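Local coordinates for protein FdhC (Acinetobacter nosocomialis, PDB 5KTC) that probably transfers a 3-hydroxybutanoyl group from its coenzyme A thioester to the amino group of a dTDP-linked 3-amino-3,6-dideoxy-D-galactose as a sugar N-acyltransferase of the GNAT superfamily, at residues I68-L82 with C93-A107. Residues are numbered along the deposited sequence; the frame is centred on the assembly and turned at random. Where two conformers were deposited one is given.
With COA (coenzyme A), chain D.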
ATOM      1  N   ILE A  68       2.022  -6.886   4.721  1.00  9.79           N
ATOM      2  CA  ILE A  68       1.462  -7.622   3.623  1.00 10.69           C
ATOM      3  C   ILE A  68       1.934  -9.066   3.792  1.00 11.26           C
ATOM      4  O   ILE A  68       3.147  -9.296   3.952  1.00 11.21           O
ATOM      5  CB  ILE A  68       1.909  -7.090   2.262  1.00 10.95           C
ATOM      6  CG1 ILE A  68       1.616  -5.580   2.087  1.00 11.03           C
ATOM      7  CG2 ILE A  68       1.221  -7.916   1.170  1.00 10.83           C
ATOM      8  CD1 ILE A  68       2.230  -4.982   0.823  1.00 11.22           C
ATOM      9  N   PHE A  69       1.006 -10.019   3.706  1.00 12.20           N
ATOM     10  CA  PHE A  69       1.287 -11.454   3.896  1.00 13.18           C
ATOM     11  C   PHE A  69       0.904 -12.216   2.648  1.00 14.28           C
ATOM     12  O   PHE A  69      -0.028 -11.819   1.993  1.00 13.76           O
ATOM     13  CB  PHE A  69       0.467 -12.041   5.055  1.00 13.38           C
ATOM     14  CG  PHE A  69       1.054 -11.784   6.399  1.00 12.82           C
ATOM     15  CD1 PHE A  69       0.722 -10.599   7.121  1.00 13.14           C
ATOM     16  CD2 PHE A  69       1.945 -12.720   6.959  1.00 12.60           C
ATOM     17  CE1 PHE A  69       1.290 -10.374   8.379  1.00 12.99           C
ATOM     18  CE2 PHE A  69       2.508 -12.472   8.197  1.00 13.41           C
ATOM     19  CZ  PHE A  69       2.178 -11.303   8.903  1.00 12.34           C
ATOM     20  N   ARG A  70       1.631 -13.290   2.348  1.00 16.00           N
ATOM     21  CA  ARG A  70       1.140 -14.265   1.379  1.00 17.79           C
ATOM     22  C   ARG A  70       0.239 -15.312   2.066  1.00 18.41           C
ATOM     23  O   ARG A  70       0.551 -15.860   3.143  1.00 16.36           O
ATOM     24  CB  ARG A  70       2.215 -14.798   0.470  1.00 18.96           C
ATOM     25  CG  ARG A  70       3.218 -15.696   1.048  1.00 21.27           C
ATOM     26  CD  ARG A  70       4.262 -16.032   0.026  1.00 22.84           C
ATOM     27  NE  ARG A  70       3.725 -17.032  -0.907  1.00 24.30           N
ATOM     28  CZ  ARG A  70       4.211 -17.287  -2.106  1.00 24.46           C
ATOM     29  NH1 ARG A  70       5.198 -16.559  -2.610  1.00 23.16           N
ATOM     30  NH2 ARG A  70       3.643 -18.246  -2.845  1.00 26.64           N
ATOM     31  N   SER A  71      -0.942 -15.475   1.470  1.00 15.99           N
ATOM     32  CA  SER A  71      -1.999 -16.312   1.980  1.00 17.30           C
ATOM     33  C   SER A  71      -1.685 -17.800   2.060  1.00 16.74           C
ATOM     34  O   SER A  71      -2.245 -18.455   2.899  1.00 16.36           O
ATOM     35  CB  SER A  71      -3.215 -16.222   1.051  1.00 18.73           C
ATOM     36  OG  SER A  71      -3.655 -14.882   1.031  1.00 21.61           O
ATOM     37  N   ASP A  72      -0.884 -18.315   1.144  1.00 16.37           N
ATOM     38  CA  ASP A  72      -0.684 -19.771   1.013  1.00 16.98           C
ATOM     39  C   ASP A  72       0.127 -20.335   2.201  1.00 18.42           C
ATOM     40  O   ASP A  72      -0.181 -21.440   2.676  1.00 17.03           O
ATOM     41  CB  ASP A  72      -0.123 -20.140  -0.362  1.00 17.40           C
ATOM     42  CG  ASP A  72       1.252 -19.627  -0.598  1.00 19.45           C
ATOM     43  OD1 ASP A  72       1.786 -18.853   0.249  1.00 21.75           O
ATOM     44  OD2 ASP A  72       1.810 -19.938  -1.669  1.00 22.48           O
ATOM     45  N   ASP A  73       1.105 -19.554   2.703  1.00 16.43           N
ATOM     46  CA  ASP A  73       1.917 -19.949   3.864  1.00 16.80           C
ATOM     47  C   ASP A  73       1.952 -18.967   5.030  1.00 15.75           C
ATOM     48  O   ASP A  73       2.683 -19.160   5.999  1.00 14.54           O
ATOM     49  CB  ASP A  73       3.336 -20.231   3.396  1.00 19.38           C
ATOM     50  CG  ASP A  73       4.048 -19.010   2.897  1.00 20.60           C
ATOM     51  OD1 ASP A  73       3.478 -17.919   2.940  1.00 24.21           O
ATOM     52  OD2 ASP A  73       5.187 -19.145   2.488  1.00 25.69           O
ATOM     53  N   GLN A  74       1.137 -17.937   4.962  1.00 14.44           N
ATOM     54  CA  GLN A  74       1.055 -16.958   6.038  1.00 14.85           C
ATOM     55  C   GLN A  74       2.451 -16.399   6.427  1.00 15.65           C
ATOM     56  O   GLN A  74       2.782 -16.270   7.620  1.00 15.11           O
ATOM     57  CB  GLN A  74       0.260 -17.521   7.251  1.00 15.40           C
ATOM     58  CG  GLN A  74      -1.160 -17.962   6.886  1.00 16.42           C
ATOM     59  CD  GLN A  74      -1.184 -19.435   6.515  1.00 18.74           C
ATOM     60  OE1 GLN A  74      -0.730 -20.262   7.298  1.00 20.55           O
ATOM     61  NE2 GLN A  74      -1.630 -19.775   5.317  1.00 18.03           N
ATOM     62  N   SER A  75       3.228 -16.051   5.414  1.00 16.25           N
ATOM     63  CA  SER A  75       4.537 -15.501   5.599  1.00 15.36           C
ATOM     64  C   SER A  75       4.529 -14.036   5.128  1.00 15.16           C
ATOM     65  O   SER A  75       3.843 -13.713   4.143  1.00 13.50           O
ATOM     66  CB  SER A  75       5.580 -16.344   4.854  1.00 15.97           C
ATOM     67  OG  SER A  75       5.588 -16.145   3.461  1.00 16.42           O
ATOM     68  N   PRO A  76       5.325 -13.176   5.790  1.00 15.05           N
ATOM     69  CA  PRO A  76       5.303 -11.749   5.511  1.00 13.99           C
ATOM     70  C   PRO A  76       6.107 -11.443   4.290  1.00 13.97           C
ATOM     71  O   PRO A  76       7.187 -12.008   4.104  1.00 12.28           O
ATOM     72  CB  PRO A  76       5.915 -11.153   6.762  1.00 14.93           C
ATOM     73  CG  PRO A  76       6.889 -12.176   7.232  1.00 15.38           C
ATOM     74  CD  PRO A  76       6.204 -13.480   6.945  1.00 15.84           C
ATOM     75  N   ILE A  77       5.533 -10.633   3.388  1.00 12.92           N
ATOM     76  CA  ILE A  77       6.179 -10.299   2.112  1.00 11.77           C
ATOM     77  C   ILE A  77       6.315  -8.778   1.893  1.00 12.17           C
ATOM     78  O   ILE A  77       6.889  -8.380   0.927  1.00 11.97           O
ATOM     79  CB  ILE A  77       5.429 -10.919   0.934  1.00 11.80           C
ATOM     80  CG1 ILE A  77       3.926 -10.489   0.919  1.00 11.57           C
ATOM     81  CG2 ILE A  77       5.492 -12.466   1.002  1.00 12.61           C
ATOM     82  CD1 ILE A  77       3.270 -10.830  -0.413  1.00 12.73           C
ATOM     83  N   GLY A  78       5.824  -7.939   2.814  1.00 12.05           N
ATOM     84  CA  GLY A  78       6.047  -6.514   2.658  1.00 12.53           C
ATOM     85  C   GLY A  78       5.260  -5.599   3.556  1.00 11.83           C
ATOM     86  O   GLY A  78       4.725  -6.034   4.584  1.00 13.03           O
ATOM     87  N   THR A  79       5.223  -4.309   3.160  1.00 10.94           N
ATOM     88  CA  THR A  79       4.595  -3.299   3.933  1.00 10.58           C
ATOM     89  C   THR A  79       3.785  -2.380   3.074  1.00 10.11           C
ATOM     90  O   THR A  79       4.047  -2.225   1.861  1.00 10.39           O
ATOM     91  CB  THR A  79       5.596  -2.428   4.715  1.00 11.36           C
ATOM     92  OG1 THR A  79       6.505  -1.762   3.817  1.00 11.32           O
ATOM     93  CG2 THR A  79       6.318  -3.278   5.667  1.00 12.19           C
ATOM     94  N   VAL A  80       2.813  -1.708   3.698  1.00 10.18           N
ATOM     95  CA  VAL A  80       2.171  -0.579   3.010  1.00 10.20           C
ATOM     96  C   VAL A  80       1.498   0.288   4.022  1.00  9.98           C
ATOM     97  O   VAL A  80       1.111  -0.208   5.097  1.00 11.03           O
ATOM     98  CB  VAL A  80       1.196  -1.047   1.878  1.00  9.61           C
ATOM     99  CG1 VAL A  80      -0.058  -1.697   2.476  1.00  9.49           C
ATOM    100  CG2 VAL A  80       0.850   0.107   0.937  1.00  9.80           C
ATOM    101  N   ARG A  81       1.368   1.553   3.706  1.00  9.18           N
ATOM    102  CA  ARG A  81       0.846   2.550   4.717  1.00 10.54           C
ATOM    103  C   ARG A  81      -0.053   3.594   4.120  1.00 10.55           C
ATOM    104  O   ARG A  81       0.220   4.096   3.036  1.00 10.63           O
ATOM    105  CB  ARG A  81       2.040   3.241   5.361  1.00 11.06           C
ATOM    106  CG  ARG A  81       1.793   4.063   6.613  1.00 12.51           C
ATOM    107  CD  ARG A  81       3.101   4.334   7.394  1.00 14.37           C
ATOM    108  NE  ARG A  81       4.025   5.110   6.591  1.00 16.02           N
ATOM    109  CZ  ARG A  81       4.447   6.385   6.719  1.00 16.82           C
ATOM    110  NH1 ARG A  81       4.143   7.194   7.730  1.00 16.59           N
ATOM    111  NH2 ARG A  81       5.258   6.836   5.780  1.00 16.48           N
ATOM    112  N   LEU A  82      -1.108   3.949   4.874  1.00 10.34           N
ATOM    113  CA  LEU A  82      -1.959   5.084   4.657  1.00 10.74           C
ATOM    114  C   LEU A  82      -1.714   6.115   5.727  1.00 11.85           C
ATOM    115  O   LEU A  82      -1.672   5.791   6.899  1.00 13.32           O
ATOM    116  CB  LEU A  82      -3.436   4.741   4.725  1.00 11.71           C
ATOM    117  CG  LEU A  82      -3.930   3.885   3.568  1.00 11.15           C
ATOM    118  CD1 LEU A  82      -3.358   2.473   3.634  1.00 12.11           C
ATOM    119  CD2 LEU A  82      -5.418   3.874   3.641  1.00 11.70           C
ATOM    120  N   CYS A  93      -2.774  10.069   1.933  1.00 12.49           N
ATOM    121  CA  CYS A  93      -1.584   9.595   1.235  1.00 12.34           C
ATOM    122  C   CYS A  93      -1.379   8.071   1.452  1.00 11.50           C
ATOM    123  O   CYS A  93      -1.797   7.508   2.468  1.00 12.92           O
ATOM    124  CB  CYS A  93      -0.321  10.336   1.702  1.00 11.79           C
ATOM    125  SG  CYS A  93      -0.454  12.157   1.430  1.00 12.07           S
ATOM    126  N   TRP A  94      -0.681   7.438   0.522  1.00 11.00           N
ATOM    127  CA  TRP A  94      -0.211   6.093   0.756  1.00 11.18           C
ATOM    128  C   TRP A  94       1.181   5.903   0.169  1.00 10.45           C
ATOM    129  O   TRP A  94       1.672   6.695  -0.662  1.00 10.41           O
ATOM    130  CB  TRP A  94      -1.179   5.020   0.255  1.00 10.49           C
ATOM    131  CG  TRP A  94      -1.263   4.722  -1.202  1.00 11.25           C
ATOM    132  CD1 TRP A  94      -1.932   5.422  -2.155  1.00 11.36           C
ATOM    133  CD2 TRP A  94      -0.719   3.560  -1.860  1.00 11.23           C
ATOM    134  NE1 TRP A  94      -1.819   4.771  -3.377  1.00 13.16           N
ATOM    135  CE2 TRP A  94      -1.127   3.603  -3.201  1.00 11.64           C
ATOM    136  CE3 TRP A  94       0.048   2.472  -1.422  1.00 10.94           C
ATOM    137  CZ2 TRP A  94      -0.774   2.599  -4.132  1.00 12.20           C
ATOM    138  CZ3 TRP A  94       0.376   1.453  -2.348  1.00 11.44           C
ATOM    139  CH2 TRP A  94      -0.023   1.536  -3.680  1.00 11.81           C
ATOM    140  N   GLY A  95       1.810   4.872   0.662  1.00 10.52           N
ATOM    141  CA  GLY A  95       3.196   4.611   0.344  1.00 10.50           C
ATOM    142  C   GLY A  95       3.806   3.649   1.326  1.00 11.31           C
ATOM    143  O   GLY A  95       3.147   2.673   1.756  1.00 11.46           O
ATOM    144  N   SER A  96       5.068   3.883   1.688  1.00 10.28           N
ATOM    145  CA  SER A  96       5.863   2.859   2.368  1.00 10.82           C
ATOM    146  C   SER A  96       5.674   1.456   1.766  1.00 10.58           C
ATOM    147  O   SER A  96       5.547   0.443   2.494  1.00 11.40           O
ATOM    148  CB  SER A  96       5.658   2.847   3.885  1.00 10.42           C
ATOM    149  OG  SER A  96       5.774   4.118   4.494  1.00 10.15           O
ATOM    150  N   TRP A  97       5.646   1.410   0.446  1.00 10.56           N
ATOM    151  CA  TRP A  97       5.063   0.270  -0.266  1.00 11.47           C
ATOM    152  C   TRP A  97       6.241  -0.558  -0.726  1.00 12.54           C
ATOM    153  O   TRP A  97       7.013  -0.136  -1.627  1.00 11.88           O
ATOM    154  CB  TRP A  97       4.300   0.734  -1.449  1.00 11.27           C
ATOM    155  CG  TRP A  97       3.529  -0.326  -2.182  1.00 11.94           C
ATOM    156  CD1 TRP A  97       2.920  -1.427  -1.664  1.00 11.28           C
ATOM    157  CD2 TRP A  97       3.249  -0.320  -3.585  1.00 11.04           C
ATOM    158  NE1 TRP A  97       2.269  -2.110  -2.682  1.00 12.38           N
ATOM    159  CE2 TRP A  97       2.440  -1.441  -3.857  1.00 11.36           C
ATOM    160  CE3 TRP A  97       3.613   0.532  -4.639  1.00 11.61           C
ATOM    161  CZ2 TRP A  97       2.018  -1.762  -5.130  1.00 11.77           C
ATOM    162  CZ3 TRP A  97       3.180   0.223  -5.939  1.00 11.68           C
ATOM    163  CH2 TRP A  97       2.356  -0.914  -6.156  1.00 12.47           C
ATOM    164  N   ILE A  98       6.396  -1.719  -0.100  1.00 11.89           N
ATOM    165  CA  ILE A  98       7.563  -2.562  -0.316  1.00 12.44           C
ATOM    166  C   ILE A  98       7.133  -4.022  -0.368  1.00 13.04           C
ATOM    167  O   ILE A  98       6.352  -4.475   0.467  1.00 12.17           O
ATOM    168  CB  ILE A  98       8.639  -2.434   0.765  1.00 12.44           C
ATOM    169  CG1 ILE A  98       8.971  -0.956   1.096  1.00 12.52           C
ATOM    170  CG2 ILE A  98       9.902  -3.086   0.256  1.00 12.99           C
ATOM    171  CD1 ILE A  98       9.686  -0.688   2.384  1.00 13.03           C
ATOM    172  N   LEU A  99       7.631  -4.733  -1.373  1.00 13.64           N
ATOM    173  CA  LEU A  99       7.410  -6.194  -1.462  1.00 15.34           C
ATOM    174  C   LEU A  99       8.770  -6.905  -1.659  1.00 16.17           C
ATOM    175  O   LEU A  99       9.557  -6.457  -2.492  1.00 15.43           O
ATOM    176  CB  LEU A  99       6.492  -6.494  -2.628  1.00 14.64           C
ATOM    177  CG  LEU A  99       5.012  -6.133  -2.436  1.00 14.41           C
ATOM    178  CD1 LEU A  99       4.284  -6.289  -3.747  1.00 14.43           C
ATOM    179  CD2 LEU A  99       4.313  -6.969  -1.366  1.00 14.53           C
ATOM    180  N   ASN A 100       9.009  -7.999  -0.940  1.00 16.17           N
ATOM    181  CA  ASN A 100      10.338  -8.659  -1.031  1.00 18.00           C
ATOM    182  C   ASN A 100      10.268  -9.793  -2.042  1.00 19.04           C
ATOM    183  O   ASN A 100       9.217 -10.014  -2.660  1.00 18.17           O
ATOM    184  CB  ASN A 100      10.821  -9.155   0.345  1.00 17.87           C
ATOM    185  CG  ASN A 100       9.948 -10.234   0.956  1.00 19.63           C
ATOM    186  OD1 ASN A 100       9.230 -10.962   0.293  1.00 17.87           O
ATOM    187  ND2 ASN A 100       9.976 -10.300   2.289  1.00 23.95           N
ATOM    188  N   GLU A 101      11.378 -10.518  -2.200  1.00 21.08           N
ATOM    189  CA  GLU A 101      11.467 -11.675  -3.120  1.00 23.89           C
ATOM    190  C   GLU A 101      10.415 -12.749  -2.989  1.00 20.96           C
ATOM    191  O   GLU A 101      10.107 -13.403  -3.963  1.00 21.47           O
ATOM    192  CB  GLU A 101      12.813 -12.397  -2.905  1.00 33.25           C
ATOM    193  CG  GLU A 101      13.744 -12.367  -4.092  1.00 42.22           C
ATOM    194  CD  GLU A 101      15.077 -13.066  -3.788  1.00 49.69           C
ATOM    195  OE1 GLU A 101      15.314 -13.417  -2.595  1.00 61.61           O
ATOM    196  OE2 GLU A 101      15.881 -13.271  -4.733  1.00 57.18           O
ATOM    197  N   HIS A 102       9.882 -12.929  -1.794  1.00 20.46           N
ATOM    198  CA  HIS A 102       8.920 -14.035  -1.513  0.50 19.74           C
ATOM    199  C   HIS A 102       7.501 -13.619  -1.830  1.00 18.72           C
ATOM    200  O   HIS A 102       6.591 -14.373  -1.628  1.00 16.85           O
ATOM    201  CB  HIS A 102       9.033 -14.567  -0.057  0.50 21.70           C
ATOM    202  CG  HIS A 102       8.306 -15.874   0.208  0.50 21.53           C
ATOM    203  ND1 HIS A 102       8.350 -16.967  -0.637  0.50 20.39           N
ATOM    204  CD2 HIS A 102       7.558 -16.262   1.270  0.50 21.53           C
ATOM    205  CE1 HIS A 102       7.614 -17.942  -0.142  0.50 21.02           C
ATOM    206  NE2 HIS A 102       7.122 -17.542   1.017  0.50 21.39           N
ATOM    207  N   LYS A 103       7.318 -12.432  -2.398  1.00 17.57           N
ATOM    208  CA  LYS A 103       6.027 -11.942  -2.771  1.00 16.96           C
ATOM    209  C   LYS A 103       5.368 -12.898  -3.778  1.00 17.45           C
ATOM    210  O   LYS A 103       6.053 -13.535  -4.579  1.00 16.97           O
ATOM    211  CB  LYS A 103       6.150 -10.518  -3.424  1.00 17.53           C
ATOM    212  CG  LYS A 103       6.873 -10.526  -4.790  1.00 18.57           C
ATOM    213  CD  LYS A 103       7.131  -9.168  -5.389  1.00 19.77           C
ATOM    214  CE  LYS A 103       7.931  -9.284  -6.699  1.00 22.39           C
ATOM    215  NZ  LYS A 103       8.449  -7.964  -7.151  1.00 21.85           N
ATOM    216  N   THR A 104       4.063 -12.955  -3.760  1.00 17.49           N
ATOM    217  CA  THR A 104       3.354 -13.597  -4.838  1.00 19.54           C
ATOM    218  C   THR A 104       3.445 -12.718  -6.076  1.00 20.93           C
ATOM    219  O   THR A 104       3.760 -11.512  -5.984  1.00 19.28           O
ATOM    220  CB  THR A 104       1.879 -13.812  -4.528  1.00 19.10           C
ATOM    221  OG1 THR A 104       1.332 -12.577  -4.130  1.00 20.15           O
ATOM    222  CG2 THR A 104       1.672 -14.792  -3.389  1.00 21.04           C
ATOM    223  N   LYS A 105       3.195 -13.332  -7.230  1.00 21.68           N
ATOM    224  CA  LYS A 105       3.454 -12.683  -8.533  1.00 22.80           C
ATOM    225  C   LYS A 105       2.725 -11.330  -8.673  1.00 20.73           C
ATOM    226  O   LYS A 105       3.327 -10.345  -9.122  1.00 21.83           O
ATOM    227  CB  LYS A 105       2.994 -13.572  -9.667  1.00 25.34           C
ATOM    228  CG  LYS A 105       3.465 -13.098 -11.021  1.00 27.37           C
ATOM    229  CD  LYS A 105       3.226 -14.210 -12.040  1.00 32.66           C
ATOM    230  CE  LYS A 105       3.555 -13.756 -13.462  1.00 34.66           C
ATOM    231  NZ  LYS A 105       4.989 -13.385 -13.662  1.00 33.80           N
ATOM    232  N   TYR A 106       1.451 -11.351  -8.292  1.00 17.81           N
ATOM    233  CA  TYR A 106       0.568 -10.231  -8.445  1.00 19.65           C
ATOM    234  C   TYR A 106       0.312  -9.508  -7.118  1.00 16.08           C
ATOM    235  O   TYR A 106      -0.633  -8.747  -7.033  1.00 16.01           O
ATOM    236  CB  TYR A 106      -0.785 -10.669  -9.115  1.00 21.25           C
ATOM    237  CG  TYR A 106      -0.533 -11.293 -10.490  1.00 24.68           C
ATOM    238  CD1 TYR A 106       0.083 -10.560 -11.497  1.00 27.83           C
ATOM    239  CD2 TYR A 106      -0.866 -12.622 -10.771  1.00 27.66           C
ATOM    240  CE1 TYR A 106       0.374 -11.127 -12.740  1.00 28.87           C
ATOM    241  CE2 TYR A 106      -0.565 -13.194 -12.015  1.00 26.02           C
ATOM    242  CZ  TYR A 106       0.036 -12.449 -12.986  1.00 30.21           C
ATOM    243  OH  TYR A 106       0.356 -12.994 -14.218  1.00 33.56           O
ATOM    244  N   ALA A 107       1.138  -9.740  -6.104  1.00 14.63           N
ATOM    245  CA  ALA A 107       0.984  -9.017  -4.820  1.00 13.94           C
ATOM    246  C   ALA A 107       0.883  -7.498  -4.969  1.00 13.64           C
ATOM    247  O   ALA A 107       0.190  -6.819  -4.185  1.00 11.92           O
ATOM    248  CB  ALA A 107       2.167  -9.338  -3.918  1.00 13.14           C
TER
HETATM  249  N1A COA D 203      -2.937  -5.055 -14.510  1.00 21.36           N
HETATM  250  C2A COA D 203      -2.505  -6.331 -14.641  1.00 22.56           C
HETATM  251  N3A COA D 203      -1.286  -6.723 -14.262  1.00 21.05           N
HETATM  252  C4A COA D 203      -0.502  -5.848 -13.650  1.00 22.19           C
HETATM  253  C5A COA D 203      -0.931  -4.444 -13.434  1.00 22.86           C
HETATM  254  C6A COA D 203      -2.239  -4.077 -13.920  1.00 21.38           C
HETATM  255  N6A COA D 203      -2.711  -2.840 -13.786  1.00 21.30           N
HETATM  256  N7A COA D 203       0.057  -3.818 -12.809  1.00 24.35           N
HETATM  257  C8A COA D 203       1.048  -4.719 -12.644  1.00 23.51           C
HETATM  258  N9A COA D 203       0.709  -5.930 -13.161  1.00 24.23           N
HETATM  259  C1B COA D 203       1.519  -7.168 -13.143  1.00 25.02           C
HETATM  260  C2B COA D 203       2.966  -6.837 -13.526  1.00 28.72           C
HETATM  261  O2B COA D 203       3.189  -6.836 -14.946  1.00 32.21           O
HETATM  262  C3B COA D 203       3.730  -7.877 -12.780  1.00 28.81           C
HETATM  263  O3B COA D 203       3.606  -9.103 -13.508  1.00 37.87           O
HETATM  264  P3B COA D 203       4.863  -9.694 -14.316  1.00 42.64           P
HETATM  265  O7A COA D 203       5.412 -10.713 -13.309  1.00 41.70           O
HETATM  266  O8A COA D 203       4.014 -10.262 -15.418  1.00 44.57           O
HETATM  267  O9A COA D 203       5.785  -8.546 -14.640  1.00 35.90           O
HETATM  268  C4B COA D 203       2.952  -8.018 -11.491  1.00 26.12           C
HETATM  269  O4B COA D 203       1.590  -7.684 -11.806  1.00 24.32           O
HETATM  270  C5B COA D 203       3.545  -7.229 -10.341  1.00 24.45           C
HETATM  271  O5B COA D 203       3.622  -5.862 -10.678  1.00 22.22           O
HETATM  272  P1A COA D 203       5.024  -5.130 -10.678  1.00 23.98           P
HETATM  273  O1A COA D 203       4.830  -3.766 -11.304  1.00 22.72           O
HETATM  274  O2A COA D 203       6.192  -6.009 -11.034  1.00 24.42           O
HETATM  275  O3A COA D 203       5.296  -4.713  -9.139  1.00 20.50           O
HETATM  276  P2A COA D 203       6.325  -5.212  -8.082  1.00 19.95           P
HETATM  277  O4A COA D 203       6.166  -6.662  -7.711  1.00 20.90           O
HETATM  278  O5A COA D 203       7.740  -4.782  -8.426  1.00 20.17           O
HETATM  279  O6A COA D 203       5.880  -4.403  -6.780  1.00 19.33           O
HETATM  280  CBP COA D 203       6.788  -2.526  -5.518  1.00 16.58           C
HETATM  281  CCP COA D 203       6.042  -2.989  -6.782  1.00 17.50           C
HETATM  282  CDP COA D 203       6.959  -1.032  -5.635  1.00 16.17           C
HETATM  283  CEP COA D 203       5.981  -2.860  -4.268  1.00 15.68           C
HETATM  284  CAP COA D 203       8.158  -3.245  -5.453  1.00 15.82           C
HETATM  285  OAP COA D 203       8.740  -3.122  -6.793  1.00 16.17           O
HETATM  286  C9P COA D 203       9.058  -2.744  -4.397  1.00 16.07           C
HETATM  287  O9P COA D 203       9.037  -3.072  -3.191  1.00 14.99           O
HETATM  288  N8P COA D 203       9.954  -1.839  -4.843  1.00 15.66           N
HETATM  289  C7P COA D 203      10.878  -1.246  -3.951  1.00 15.75           C
HETATM  290  C6P COA D 203      10.310  -0.265  -2.955  1.00 16.21           C
HETATM  291  C5P COA D 203       9.724   0.915  -3.686  1.00 17.03           C
HETATM  292  O5P COA D 203      10.411   1.494  -4.545  1.00 19.49           O
HETATM  293  N4P COA D 203       8.482   1.238  -3.384  1.00 17.54           N
HETATM  294  C3P COA D 203       7.749   2.276  -4.116  1.00 17.96           C
HETATM  295  C2P COA D 203       8.175   3.698  -3.703  1.00 17.47           C
HETATM  296  S1P COA D 203       7.414   4.901  -4.856  1.00 18.16           S
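Arg81 reaches across the hairpin to Ser96, a worked example of how a beta bulge can help shape a binding site. Arg81 CB lies 3.8 Å from Gly95 O, the acceptor for Arg81 N. CG stands opposite the backbone N (chi1 -167°), and Arg81 CD passes 3.9 Å from Ser96 OG before a bend at chi3 (62°) turns the guanidinium side-on to that hydroxyl. Arg81 NE and NH2 both donate to Ser96 OG, at 2.9 and 3.1 Å, with the oxygen close to the guanidinium plane; this double grip helps fix the rotation of the group. At the tip, NH1 forms a salt bridge with Glu63 and NH2 another with the nucleotide-sugar product, to which Ser96 OG is also bonded. The extra residue between the Arg81–Gly95 and Thr79–Ile98 pairs turns Ser96 O to accept a hydrogen bond from Thr79 OG1 (2.7 Å). At and just past the bulge, the backbone of strand 91-99 binds the pantetheine arm, as in other GNAT enzymes: Trp97 O accepts from coenzyme A N4P (2.7 Å) and Leu99 N donates to coenzyme A O9P (2.8 Å). Strand 63-70 flanks the hairpin beside 75-86, helix 21-28 touches the face carrying Thr79 and Ile98, and helix 107-122 packs against Val80 and Trp94.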